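PDB 1Q42: MRNA TRANSPORT REGULATOR Mtr2 from Candida albicans, which affects mRNA transport from the nucleus to the cytoplasm, interacting with Mex67 and adopting an NTF2-like fold. Local coordinates for residues 42-47 against 135-140; 86-91 against 179-184. All coordinates share one frame; numbering follows the deposited sequence.

Contact 1. Residues 42-47 against 135-140; sequences LLYTQP and NRLGES
A single ordered water joins the backbones of Y44 and R136: the N-H of Y44 donates a hydrogen bond to the water, which in turn donates one to R136 O, 2.7 Å from the water oxygen. Beside this bridge R136 O also lies 3.0 Å from CB of Y44, a close approach of carbonyl to methylene. The phenol ring then leans over L137. With CG anti to the backbone N (chi1 174°), Y44 presents one face to the leucine, and a single branch does the touching: CD2 of L137 sits 3.6 Å from the ring centroid, 15° off the normal, in a CH-pi contact displaced toward CD1. The backbone N of Q46 lies over the opposite face.

L137 is held in place by a type I turn from N135 to G138. OD1 of N135 accepts from L137 N at 2.9 Å, making an Asx turn, and from E139 N at 3.1 Å, the two donors coming from opposite faces of the carboxamide plane. The nitrogen of the same carboxamide, N135 ND2, reaches E139 OE2 at 3.1 Å, almost straight at 174°, which fixes the rotation of the side chain. G138 closes the turn with positive phi, a conformation that favours glycine.

R136 runs extended past L42, its guanidinium bonded to L40 O, Y58 OH, T98 and S101. L40 ends helix 29-40, whereas Y58, on helix 55-59, also bonds L42 O, meets the Y44 ring edge-to-face and touches L137. The contact thus ties the loop between these two helices to the long loop joining strands 118-129 and 164-173.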
ATOM      1  N   LEU A  42       4.453  -6.599   2.802  1.00 23.42           N
ATOM      2  CA  LEU A  42       5.848  -7.021   2.944  1.00 25.50           C
ATOM      3  C   LEU A  42       6.160  -7.621   4.311  1.00 26.51           C
ATOM      4  O   LEU A  42       5.894  -7.012   5.354  1.00 25.83           O
ATOM      5  CB  LEU A  42       6.771  -5.824   2.665  1.00 26.10           C
ATOM      6  CG  LEU A  42       8.251  -6.116   2.408  1.00 27.91           C
ATOM      7  CD1 LEU A  42       8.426  -6.912   1.119  1.00 31.41           C
ATOM      8  CD2 LEU A  42       9.041  -4.827   2.328  1.00 28.59           C
ATOM      9  N   LEU A  43       6.725  -8.832   4.297  1.00 28.84           N
ATOM     10  CA  LEU A  43       7.169  -9.492   5.513  1.00 30.26           C
ATOM     11  C   LEU A  43       8.550  -8.942   5.865  1.00 31.52           C
ATOM     12  O   LEU A  43       9.407  -8.791   4.995  1.00 31.91           O
ATOM     13  CB  LEU A  43       7.228 -11.006   5.293  1.00 31.44           C
ATOM     14  CG  LEU A  43       7.655 -11.912   6.448  1.00 33.33           C
ATOM     15  CD1 LEU A  43       6.575 -12.044   7.514  1.00 34.17           C
ATOM     16  CD2 LEU A  43       8.022 -13.270   5.871  1.00 35.71           C
ATOM     17  N   TYR A  44       8.744  -8.621   7.134  1.00 31.99           N
ATOM     18  CA  TYR A  44      10.015  -8.098   7.608  1.00 33.44           C
ATOM     19  C   TYR A  44      10.969  -9.264   7.773  1.00 35.02           C
ATOM     20  O   TYR A  44      10.641 -10.229   8.450  1.00 34.88           O
ATOM     21  CB  TYR A  44       9.830  -7.393   8.944  1.00 33.30           C
ATOM     22  CG  TYR A  44      11.122  -6.949   9.590  1.00 34.31           C
ATOM     23  CD1 TYR A  44      11.801  -5.825   9.126  1.00 34.54           C
ATOM     24  CD2 TYR A  44      11.673  -7.660  10.654  1.00 34.95           C
ATOM     25  CE1 TYR A  44      12.990  -5.410   9.715  1.00 34.64           C
ATOM     26  CE2 TYR A  44      12.856  -7.252  11.251  1.00 35.20           C
ATOM     27  CZ  TYR A  44      13.509  -6.130  10.775  1.00 34.78           C
ATOM     28  OH  TYR A  44      14.690  -5.729  11.354  1.00 34.63           O
ATOM     29  N   THR A  45      12.135  -9.170   7.137  1.00 36.84           N
ATOM     30  CA  THR A  45      13.184 -10.167   7.293  1.00 38.68           C
ATOM     31  C   THR A  45      14.487  -9.456   7.644  1.00 39.17           C
ATOM     32  O   THR A  45      14.972  -8.604   6.898  1.00 39.58           O
ATOM     33  CB  THR A  45      13.331 -11.053   6.022  1.00 39.48           C
ATOM     34  OG1 THR A  45      14.503 -11.872   6.128  1.00 42.41           O
ATOM     35  CG2 THR A  45      13.577 -10.227   4.758  1.00 40.53           C
ATOM     36  N   GLN A  46      15.029  -9.791   8.805  1.00 39.37           N
ATOM     37  CA  GLN A  46      16.270  -9.188   9.263  1.00 39.59           C
ATOM     38  C   GLN A  46      17.436  -9.995   8.703  1.00 39.93           C
ATOM     39  O   GLN A  46      17.508 -11.191   8.953  1.00 39.66           O
ATOM     40  CB  GLN A  46      16.311  -9.194  10.790  1.00 39.89           C
ATOM     41  CG  GLN A  46      17.291  -8.189  11.378  1.00 40.99           C
ATOM     42  CD  GLN A  46      17.175  -8.081  12.884  1.00 42.86           C
ATOM     43  OE1 GLN A  46      18.180  -8.158  13.602  1.00 43.19           O
ATOM     44  NE2 GLN A  46      15.953  -7.894  13.370  1.00 42.66           N
ATOM     45  N   PRO A  47      18.337  -9.363   7.946  1.00 39.90           N
ATOM     46  CA  PRO A  47      19.580 -10.035   7.534  1.00 40.58           C
ATOM     47  C   PRO A  47      20.367 -10.469   8.757  1.00 40.30           C
ATOM     48  O   PRO A  47      20.377  -9.739   9.752  1.00 39.39           O
ATOM     49  CB  PRO A  47      20.356  -8.946   6.777  1.00 40.90           C
ATOM     50  CG  PRO A  47      19.340  -7.898   6.418  1.00 40.62           C
ATOM     51  CD  PRO A  47      18.258  -7.984   7.440  1.00 39.72           C
ATOM     52  N   ASN A 135       3.754  -7.426  16.020  1.00 31.22           N
ATOM     53  CA  ASN A 135       3.788  -6.325  15.052  1.00 30.37           C
ATOM     54  C   ASN A 135       4.590  -6.749  13.815  1.00 29.89           C
ATOM     55  O   ASN A 135       4.951  -7.923  13.689  1.00 29.20           O
ATOM     56  CB  ASN A 135       4.313  -5.029  15.696  1.00 30.33           C
ATOM     57  CG  ASN A 135       5.795  -5.086  16.049  1.00 30.76           C
ATOM     58  OD1 ASN A 135       6.540  -5.926  15.540  1.00 32.43           O
ATOM     59  ND2 ASN A 135       6.229  -4.174  16.912  1.00 35.08           N
ATOM     60  N   ARG A 136       4.851  -5.818  12.894  1.00 28.74           N
ATOM     61  CA  ARG A 136       5.476  -6.183  11.626  1.00 29.01           C
ATOM     62  C   ARG A 136       6.959  -6.478  11.747  1.00 30.76           C
ATOM     63  O   ARG A 136       7.540  -7.046  10.838  1.00 31.12           O
ATOM     64  CB  ARG A 136       5.257  -5.105  10.558  1.00 28.06           C
ATOM     65  CG  ARG A 136       3.869  -5.136   9.977  1.00 24.47           C
ATOM     66  CD  ARG A 136       3.541  -3.872   9.178  1.00 22.60           C
ATOM     67  NE  ARG A 136       2.230  -3.944   8.548  1.00 19.69           N
ATOM     68  CZ  ARG A 136       1.996  -4.271   7.297  1.00 20.57           C
ATOM     69  NH1 ARG A 136       2.980  -4.646   6.488  1.00 20.49           N
ATOM     70  NH2 ARG A 136       0.732  -4.272   6.851  1.00 18.40           N
ATOM     71  N   LEU A 137       7.562  -6.085  12.860  1.00 33.12           N
ATOM     72  CA  LEU A 137       8.947  -6.447  13.147  1.00 35.44           C
ATOM     73  C   LEU A 137       9.048  -7.715  14.003  1.00 36.94           C
ATOM     74  O   LEU A 137      10.135  -8.071  14.440  1.00 37.89           O
ATOM     75  CB  LEU A 137       9.654  -5.281  13.833  1.00 35.45           C
ATOM     76  CG  LEU A 137       9.616  -3.937  13.098  1.00 37.03           C
ATOM     77  CD1 LEU A 137      10.364  -2.895  13.909  1.00 38.12           C
ATOM     78  CD2 LEU A 137      10.182  -4.019  11.689  1.00 37.48           C
ATOM     79  N   GLY A 138       7.918  -8.391  14.230  1.00 38.32           N
ATOM     80  CA  GLY A 138       7.889  -9.666  14.930  1.00 40.07           C
ATOM     81  C   GLY A 138       7.910  -9.581  16.448  1.00 41.73           C
ATOM     82  O   GLY A 138       8.158 -10.585  17.125  1.00 42.11           O
ATOM     83  N   GLU A 139       7.616  -8.402  16.984  1.00 43.11           N
ATOM     84  CA  GLU A 139       7.738  -8.130  18.414  1.00 45.05           C
ATOM     85  C   GLU A 139       6.376  -8.177  19.099  1.00 46.13           C
ATOM     86  O   GLU A 139       5.385  -7.716  18.545  1.00 45.43           O
ATOM     87  CB  GLU A 139       8.375  -6.752  18.631  1.00 45.12           C
ATOM     88  CG  GLU A 139       9.719  -6.574  17.935  1.00 46.36           C
ATOM     89  CD  GLU A 139      10.086  -5.118  17.702  1.00 47.40           C
ATOM     90  OE1 GLU A 139      11.255  -4.855  17.338  1.00 49.69           O
ATOM     91  OE2 GLU A 139       9.222  -4.232  17.888  1.00 47.81           O
ATOM     92  N   SER A 140       6.331  -8.730  20.310  1.00 48.06           N
ATOM     93  CA  SER A 140       5.073  -8.858  21.045  1.00 49.38           C
ATOM     94  C   SER A 140       4.855  -7.645  21.954  1.00 50.26           C
ATOM     95  O   SER A 140       4.419  -6.590  21.481  1.00 50.38           O
ATOM     96  CB  SER A 140       5.033 -10.178  21.827  1.00 50.25           C
ATOM     97  OG  SER A 140       4.709 -11.253  20.964  1.00 50.92           O
TER
HETATM   98  O   HOH W   1       6.423  -8.680   8.979  1.00 36.63           O

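Contact 2. Residues 86-91 against 179-184; sequences DCKLQF and DGEIIN
An anti first torsion (chi1 177°) and a fully extended chain carry K88 NZ out from the first turn of helix 87-96, while E181, with CG beside its backbone N (chi1 -60°) and its chain extended beyond CG, reaches back from the approach to strand 183-192. The two side chains cross at about a right angle and meet only near their ends. NZ of K88 lies 2.8 Å from E181 OE1, a salt bridge that uses the anti lone pair of that oxygen, on the side away from OE2. The backbones stay well apart, K88 CA and E181 CA being 10.2 Å from each other.

D86 sets the helix start from which the lysine departs: as N-cap residue it accepts from L89 N on OD2 at 3.0 Å, nearly along the C-O axis, and the same oxygen forms a salt bridge with R68.

K88 NZ also donates to the carbonyls of S64 and L66, so three acceptors grip the ammonium of a buried residue. E181 is exposed, and its carboxylate probably offsets a charge that the two carbonyls solvate but cannot neutralise, which would favour the protonated lysine.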
ATOM      1  N   ASP A  86       6.729  14.552   4.537  1.00 26.19           N
ATOM      2  CA  ASP A  86       5.823  14.575   3.389  1.00 26.43           C
ATOM      3  C   ASP A  86       4.796  13.472   3.527  1.00 25.15           C
ATOM      4  O   ASP A  86       4.858  12.638   4.437  1.00 23.60           O
ATOM      5  CB  ASP A  86       6.569  14.445   2.050  1.00 26.93           C
ATOM      6  CG  ASP A  86       7.474  13.227   1.986  1.00 28.78           C
ATOM      7  OD1 ASP A  86       8.654  13.413   1.647  1.00 33.39           O
ATOM      8  OD2 ASP A  86       7.130  12.048   2.228  1.00 28.33           O
ATOM      9  N   CYS A  87       3.840  13.471   2.613  1.00 24.54           N
ATOM     10  CA  CYS A  87       2.708  12.572   2.739  1.00 23.75           C
ATOM     11  C   CYS A  87       3.100  11.115   2.638  1.00 22.27           C
ATOM     12  O   CYS A  87       2.516  10.292   3.318  1.00 21.59           O
ATOM     13  CB  CYS A  87       1.657  12.916   1.695  1.00 24.11           C
ATOM     14  SG  CYS A  87       0.829  14.473   2.127  1.00 29.41           S
ATOM     15  N   LYS A  88       4.057  10.787   1.772  1.00 21.18           N
ATOM     16  CA  LYS A  88       4.478   9.389   1.631  1.00 20.81           C
ATOM     17  C   LYS A  88       5.021   8.873   2.956  1.00 20.19           C
ATOM     18  O   LYS A  88       4.688   7.767   3.410  1.00 19.81           O
ATOM     19  CB  LYS A  88       5.557   9.257   0.563  1.00 21.16           C
ATOM     20  CG  LYS A  88       6.095   7.848   0.411  1.00 21.97           C
ATOM     21  CD  LYS A  88       6.926   7.715  -0.845  1.00 21.25           C
ATOM     22  CE  LYS A  88       7.438   6.286  -1.041  1.00 23.03           C
ATOM     23  NZ  LYS A  88       8.381   6.203  -2.198  1.00 22.89           N
ATOM     24  N   LEU A  89       5.857   9.682   3.583  1.00 20.24           N
ATOM     25  CA  LEU A  89       6.479   9.288   4.858  1.00 20.80           C
ATOM     26  C   LEU A  89       5.451   9.115   5.948  1.00 20.23           C
ATOM     27  O   LEU A  89       5.481   8.134   6.687  1.00 20.69           O
ATOM     28  CB  LEU A  89       7.529  10.317   5.281  1.00 21.21           C
ATOM     29  CG  LEU A  89       8.258  10.101   6.610  1.00 23.48           C
ATOM     30  CD1 LEU A  89       8.808   8.676   6.721  1.00 24.95           C
ATOM     31  CD2 LEU A  89       9.381  11.123   6.755  1.00 27.37           C
ATOM     32  N   GLN A  90       4.528  10.060   6.065  1.00 19.74           N
ATOM     33  CA  GLN A  90       3.453   9.930   7.035  1.00 19.29           C
ATOM     34  C   GLN A  90       2.624   8.662   6.802  1.00 18.81           C
ATOM     35  O   GLN A  90       2.252   7.990   7.759  1.00 19.17           O
ATOM     36  CB  GLN A  90       2.548  11.146   7.018  1.00 20.11           C
ATOM     37  CG  GLN A  90       3.155  12.348   7.662  1.00 19.89           C
ATOM     38  CD  GLN A  90       2.202  13.495   7.689  1.00 20.55           C
ATOM     39  OE1 GLN A  90       1.133  13.411   8.286  1.00 22.17           O
ATOM     40  NE2 GLN A  90       2.552  14.552   6.997  1.00 20.91           N
ATOM     41  N   PHE A  91       2.334   8.342   5.539  1.00 17.93           N
ATOM     42  CA  PHE A  91       1.598   7.106   5.232  1.00 17.91           C
ATOM     43  C   PHE A  91       2.382   5.886   5.675  1.00 18.46           C
ATOM     44  O   PHE A  91       1.816   4.950   6.269  1.00 18.80           O
ATOM     45  CB  PHE A  91       1.254   6.957   3.750  1.00 17.28           C
ATOM     46  CG  PHE A  91       0.708   5.610   3.418  1.00 16.73           C
ATOM     47  CD1 PHE A  91      -0.610   5.308   3.698  1.00 17.26           C
ATOM     48  CD2 PHE A  91       1.523   4.626   2.894  1.00 17.99           C
ATOM     49  CE1 PHE A  91      -1.114   4.043   3.451  1.00 18.29           C
ATOM     50  CE2 PHE A  91       1.019   3.360   2.654  1.00 16.73           C
ATOM     51  CZ  PHE A  91      -0.296   3.081   2.929  1.00 15.81           C
ATOM     52  N   ASP A 179       8.516   0.628 -11.468  1.00 50.64           N
ATOM     53  CA  ASP A 179       8.922   0.303 -10.093  1.00 49.32           C
ATOM     54  C   ASP A 179       9.419   1.498  -9.255  1.00 47.14           C
ATOM     55  O   ASP A 179       9.736   1.326  -8.074  1.00 47.32           O
ATOM     56  CB  ASP A 179       9.960  -0.843 -10.076  1.00 50.42           C
ATOM     57  CG  ASP A 179       9.355  -2.172  -9.658  1.00 51.89           C
ATOM     58  OD1 ASP A 179       8.819  -2.247  -8.529  1.00 53.85           O
ATOM     59  OD2 ASP A 179       9.367  -3.193 -10.389  1.00 54.70           O
ATOM     60  N   GLY A 180       9.461   2.695  -9.842  1.00 44.63           N
ATOM     61  CA  GLY A 180       9.868   3.895  -9.126  1.00 42.39           C
ATOM     62  C   GLY A 180       8.670   4.634  -8.542  1.00 39.35           C
ATOM     63  O   GLY A 180       7.590   4.058  -8.365  1.00 38.93           O
ATOM     64  N   GLU A 181       8.859   5.915  -8.253  1.00 36.77           N
ATOM     65  CA  GLU A 181       7.795   6.751  -7.700  1.00 34.17           C
ATOM     66  C   GLU A 181       6.877   7.267  -8.823  1.00 32.05           C
ATOM     67  O   GLU A 181       7.182   8.257  -9.500  1.00 31.49           O
ATOM     68  CB  GLU A 181       8.404   7.887  -6.868  1.00 34.54           C
ATOM     69  CG  GLU A 181       9.245   7.363  -5.700  1.00 35.94           C
ATOM     70  CD  GLU A 181       9.792   8.452  -4.790  1.00 38.41           C
ATOM     71  OE1 GLU A 181       9.673   8.320  -3.546  1.00 39.85           O
ATOM     72  OE2 GLU A 181      10.358   9.433  -5.312  1.00 39.35           O
ATOM     73  N   ILE A 182       5.744   6.583  -8.995  1.00 28.81           N
ATOM     74  CA  ILE A 182       4.808   6.851 -10.082  1.00 26.88           C
ATOM     75  C   ILE A 182       3.371   7.168  -9.651  1.00 24.57           C
ATOM     76  O   ILE A 182       2.600   7.715 -10.439  1.00 24.04           O
ATOM     77  CB  ILE A 182       4.796   5.674 -11.084  1.00 27.42           C
ATOM     78  CG1 ILE A 182       4.478   4.352 -10.386  1.00 27.57           C
ATOM     79  CG2 ILE A 182       6.133   5.600 -11.833  1.00 28.18           C
ATOM     80  CD1 ILE A 182       4.212   3.231 -11.321  1.00 28.83           C
ATOM     81  N   ILE A 183       3.003   6.843  -8.418  1.00 21.94           N
ATOM     82  CA  ILE A 183       1.634   7.103  -7.953  1.00 21.10           C
ATOM     83  C   ILE A 183       1.495   8.550  -7.473  1.00 20.65           C
ATOM     84  O   ILE A 183       2.165   8.955  -6.523  1.00 20.72           O
ATOM     85  CB  ILE A 183       1.232   6.116  -6.838  1.00 19.45           C
ATOM     86  CG1 ILE A 183       1.317   4.666  -7.348  1.00 20.00           C
ATOM     87  CG2 ILE A 183      -0.194   6.436  -6.355  1.00 20.10           C
ATOM     88  CD1 ILE A 183       1.167   3.584  -6.280  1.00 20.56           C
ATOM     89  N   ASN A 184       0.645   9.324  -8.161  1.00 20.66           N
ATOM     90  CA  ASN A 184       0.350  10.723  -7.838  1.00 20.85           C
ATOM     91  C   ASN A 184      -0.683  10.911  -6.751  1.00 19.74           C
ATOM     92  O   ASN A 184      -0.665  11.902  -6.036  1.00 18.84           O
ATOM     93  CB  ASN A 184      -0.142  11.468  -9.086  1.00 21.65           C
ATOM     94  CG  ASN A 184       0.838  11.351 -10.239  1.00 23.60           C
ATOM     95  OD1 ASN A 184       0.603  10.608 -11.204  1.00 26.90           O
ATOM     96  ND2 ASN A 184       1.961  12.025 -10.112  1.00 23.14           N
TER

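Contact 1 and contact 2 lie in one NTF2-like domain, with centres 22 Å apart and nearest atoms about 8 Å from each other, so they do not touch. Their segments alternate along the chain: 42-47, 86-91, 135-140, 179-184. Contact 1 is the more peripheral, joining loops about 17 Å from the centre of the chain; contact 2, its centre about 10 Å from that point, links helix 87-96 to the chain just before strand 183-192. Helix 29-40 relates the two, since its L40 bonds R136 and also packs on F91. Each contact brings together parts of the chain 88 residues apart at their closest ends.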